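Long-range contact in protein (TC3 transposase) (Caenorhabditis elegans, PDB 1TC3), which binds the terminal inverted repeats of the Tc3 element and makes the double-strand breaks that excise it for insertion elsewhere: residues C[11-15]-C[38-42]. Sequence-based numbering, arbitrary orientation.
Sequences RAQLD and IRVYL. Unlike the reference sequence in segment 38-42: Val40 (reference Glu). With nucleotides of chain A.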
loop_
_atom_site.group_PDB
_atom_site.type_symbol
_atom_site.label_atom_id
_atom_site.label_comp_id
_atom_site.label_asym_id
_atom_site.label_seq_id
_atom_site.Cartn_x
_atom_site.Cartn_y
_atom_site.Cartn_z
ATOM N N ARG C 11 3.813 3.836 -2.028
ATOM C CA ARG C 11 2.593 3.736 -2.769
ATOM C C ARG C 11 2.798 3.489 -4.237
ATOM O O ARG C 11 1.910 3.034 -4.925
ATOM C CB ARG C 11 1.634 4.893 -2.565
ATOM C CG ARG C 11 1.312 5.196 -1.107
ATOM C CD ARG C 11 0.600 6.543 -0.943
ATOM N NE ARG C 11 1.524 7.686 -0.974
ATOM C CZ ARG C 11 1.546 8.572 -1.963
ATOM N NH1 ARG C 11 0.693 8.476 -2.989
ATOM N NH2 ARG C 11 2.429 9.581 -1.916
ATOM N N ALA C 12 3.958 3.817 -4.717
ATOM C CA ALA C 12 4.238 3.651 -6.136
ATOM C C ALA C 12 4.489 2.184 -6.442
ATOM O O ALA C 12 4.130 1.660 -7.480
ATOM C CB ALA C 12 5.467 4.473 -6.518
ATOM N N GLN C 13 5.145 1.532 -5.510
ATOM C CA GLN C 13 5.393 0.143 -5.655
ATOM C C GLN C 13 4.033 -0.572 -5.643
ATOM O O GLN C 13 3.611 -1.316 -6.540
ATOM C CB GLN C 13 6.273 -0.237 -4.473
ATOM C CG GLN C 13 7.655 0.386 -4.646
ATOM C CD GLN C 13 8.552 0.022 -3.499
ATOM O OE1 GLN C 13 8.085 -0.118 -2.365
ATOM N NE2 GLN C 13 9.854 -0.088 -3.784
ATOM N N LEU C 14 3.304 -0.303 -4.601
ATOM C CA LEU C 14 2.005 -0.857 -4.462
ATOM C C LEU C 14 1.204 -0.721 -5.717
ATOM O O LEU C 14 0.354 -1.536 -6.008
ATOM C CB LEU C 14 1.226 -0.054 -3.421
ATOM C CG LEU C 14 1.771 -0.258 -2.033
ATOM C CD1 LEU C 14 0.795 0.366 -1.067
ATOM C CD2 LEU C 14 1.865 -1.752 -1.735
ATOM N N ASP C 15 1.374 0.346 -6.442
ATOM C CA ASP C 15 0.505 0.462 -7.587
ATOM C C ASP C 15 0.901 -0.480 -8.667
ATOM O O ASP C 15 0.059 -0.975 -9.396
ATOM C CB ASP C 15 0.337 1.888 -8.152
ATOM C CG ASP C 15 0.154 2.941 -7.125
ATOM O OD1 ASP C 15 -0.998 2.866 -6.508
ATOM O OD2 ASP C 15 1.022 3.753 -6.897
ATOM N N ILE C 38 -1.783 -1.311 3.286
ATOM C CA ILE C 38 -1.811 -1.726 1.901
ATOM C C ILE C 38 -3.224 -1.890 1.370
ATOM O O ILE C 38 -3.590 -1.371 0.313
ATOM C CB ILE C 38 -1.018 -2.991 1.737
ATOM C CG1 ILE C 38 0.342 -2.804 2.378
ATOM C CG2 ILE C 38 -0.834 -3.255 0.269
ATOM C CD1 ILE C 38 1.327 -3.821 1.864
ATOM N N ARG C 39 -4.031 -2.612 2.132
ATOM C CA ARG C 39 -5.403 -2.855 1.724
ATOM C C ARG C 39 -6.134 -1.558 1.460
ATOM O O ARG C 39 -6.402 -1.187 0.306
ATOM C CB ARG C 39 -6.133 -3.689 2.739
ATOM C CG ARG C 39 -7.199 -4.590 2.141
ATOM C CD ARG C 39 -7.996 -5.308 3.223
ATOM N NE ARG C 39 -7.354 -6.514 3.762
ATOM C CZ ARG C 39 -6.596 -6.544 4.836
ATOM N NH1 ARG C 39 -6.328 -5.423 5.499
ATOM N NH2 ARG C 39 -6.053 -7.675 5.229
ATOM N N VAL C 40 -6.411 -0.865 2.564
ATOM C CA VAL C 40 -7.108 0.401 2.548
ATOM C C VAL C 40 -6.703 1.289 1.382
ATOM O O VAL C 40 -7.553 1.756 0.636
ATOM C CB VAL C 40 -6.948 1.149 3.866
ATOM C CG1 VAL C 40 -7.971 2.264 3.954
ATOM C CG2 VAL C 40 -7.145 0.237 5.060
ATOM N N TYR C 41 -5.404 1.499 1.223
ATOM C CA TYR C 41 -4.874 2.321 0.154
ATOM C C TYR C 41 -5.255 1.851 -1.234
ATOM O O TYR C 41 -5.645 2.650 -2.068
ATOM C CB TYR C 41 -3.344 2.373 0.193
ATOM C CG TYR C 41 -2.762 2.944 -1.093
ATOM C CD1 TYR C 41 -2.926 4.290 -1.401
ATOM C CD2 TYR C 41 -2.079 2.145 -2.011
ATOM C CE1 TYR C 41 -2.384 4.848 -2.555
ATOM C CE2 TYR C 41 -1.547 2.673 -3.188
ATOM C CZ TYR C 41 -1.703 4.031 -3.452
ATOM O OH TYR C 41 -1.174 4.554 -4.583
ATOM N N LEU C 42 -5.090 0.563 -1.505
ATOM C CA LEU C 42 -5.399 0.072 -2.823
ATOM C C LEU C 42 -6.892 0.121 -3.090
ATOM O O LEU C 42 -7.354 0.136 -4.237
ATOM C CB LEU C 42 -4.824 -1.338 -3.123
ATOM C CG LEU C 42 -3.292 -1.412 -3.054
ATOM C CD1 LEU C 42 -2.856 -2.865 -2.938
ATOM C CD2 LEU C 42 -2.700 -0.899 -4.349
ATOM P P DG A 8 -8.458 -9.668 2.253
ATOM O OP1 DG A 8 -8.840 -8.669 1.247
ATOM O OP2 DG A 8 -7.208 -9.538 3.041
ATOM O "O5'" DG A 8 -9.701 -9.829 3.196
ATOM C "C5'" DG A 8 -9.634 -9.702 4.533
ATOM C "C4'" DG A 8 -10.910 -10.281 5.097
ATOM O "O4'" DG A 8 -10.651 -11.555 5.658
ATOM C "C3'" DG A 8 -11.542 -9.480 6.216
ATOM O "O3'" DG A 8 -12.828 -9.236 5.842
ATOM C "C2'" DG A 8 -11.445 -10.325 7.482
ATOM C "C1'" DG A 8 -10.441 -11.362 7.037
ATOM N N9 DG A 8 -9.029 -11.078 7.278
ATOM C C8 DG A 8 -7.859 -10.939 6.571
ATOM N N7 DG A 8 -6.791 -10.825 7.316
ATOM C C5 DG A 8 -7.256 -10.996 8.607
ATOM C C6 DG A 8 -6.558 -11.036 9.837
ATOM O O6 DG A 8 -5.355 -10.859 10.047
ATOM N N1 DG A 8 -7.395 -11.298 10.894
ATOM C C2 DG A 8 -8.727 -11.436 10.771
ATOM N N2 DG A 8 -9.352 -11.597 11.911
ATOM N N3 DG A 8 -9.416 -11.369 9.641
ATOM C C4 DG A 8 -8.619 -11.193 8.598
ATOM P P DT A 9 -13.348 -7.847 6.383
ATOM O OP1 DT A 9 -14.567 -7.446 5.608
ATOM O OP2 DT A 9 -12.178 -6.932 6.426
ATOM O "O5'" DT A 9 -13.714 -8.454 7.828
ATOM C "C5'" DT A 9 -14.315 -7.793 8.888
ATOM C "C4'" DT A 9 -13.703 -8.268 10.186
ATOM O "O4'" DT A 9 -12.327 -8.572 10.007
ATOM C "C3'" DT A 9 -13.737 -7.156 11.202
ATOM O "O3'" DT A 9 -14.812 -7.459 12.035
ATOM C "C2'" DT A 9 -12.402 -7.191 11.936
ATOM C "C1'" DT A 9 -11.609 -8.213 11.162
ATOM N N1 DT A 9 -10.198 -7.907 10.748
ATOM C C2 DT A 9 -9.107 -8.025 11.560
ATOM O O2 DT A 9 -9.210 -8.208 12.750
ATOM N N3 DT A 9 -7.879 -7.917 10.963
ATOM C C4 DT A 9 -7.639 -7.687 9.644
ATOM O O4 DT A 9 -6.465 -7.556 9.315
ATOM C C5 DT A 9 -8.840 -7.566 8.809
ATOM C C7 DT A 9 -8.771 -7.276 7.340
ATOM C C6 DT A 9 -10.038 -7.714 9.397
#
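Tyr41 reaches from helix 35-43 onto helix 8-19 and touches Arg11, Leu14 and Asp15 there. Its OH donates a hydrogen bond to Asp15 OD1 at 2.6 Å. OD1 lies at the ring edge, near its plane, and accepts with its syn lone pair; carboxylate and ring planes are 57° apart. Arg11 lies over one face of the same ring. Its CG sits 4.1 Å from the ring centroid in a CH-pi contact, offset toward the rim, and its CD follows along near CE1. The Tyr41 CG is anti to the backbone N (chi1 166°), which sends the ring across to helix 8-19. Leu14 packs beside the ring, with CD1 3.5 Å from Tyr41 CD2. Its other methyl, CD2, meets Ile38 CG2 at 3.7 Å. Leu42 CD2 comes against Leu14 CB at 4.1 Å.

These side chains tie the first helix to the third in the specific DNA-binding domain of the transposase, a three-helix unit with a helix-turn-helix. The chain holds only this part of the protein. The two helix segments cross at -73°, with axes 10.9 Å apart. Helix 35-43 follows helix 24-31 and is the recognition helix of the motif. Arg39 points from it to the DNA. Its NE and NH2 both donate to OP2 of DG8 of chain A, each at 3.1 Å, so two bonds to one oxygen hold the guanidinium at its edge. The C7 methyl of DT9 of chain A lies over one face of the guanidinium, near its centre.

Further out, the Arg11 chain bends at chi3, and its NE donates a hydrogen bond to Leu6 O. Tyr48 meets the Tyr41 ring edge-to-face. Helix 24-31 closes in through Ile31, which touches Leu14, and Ser28, which touches Ile38.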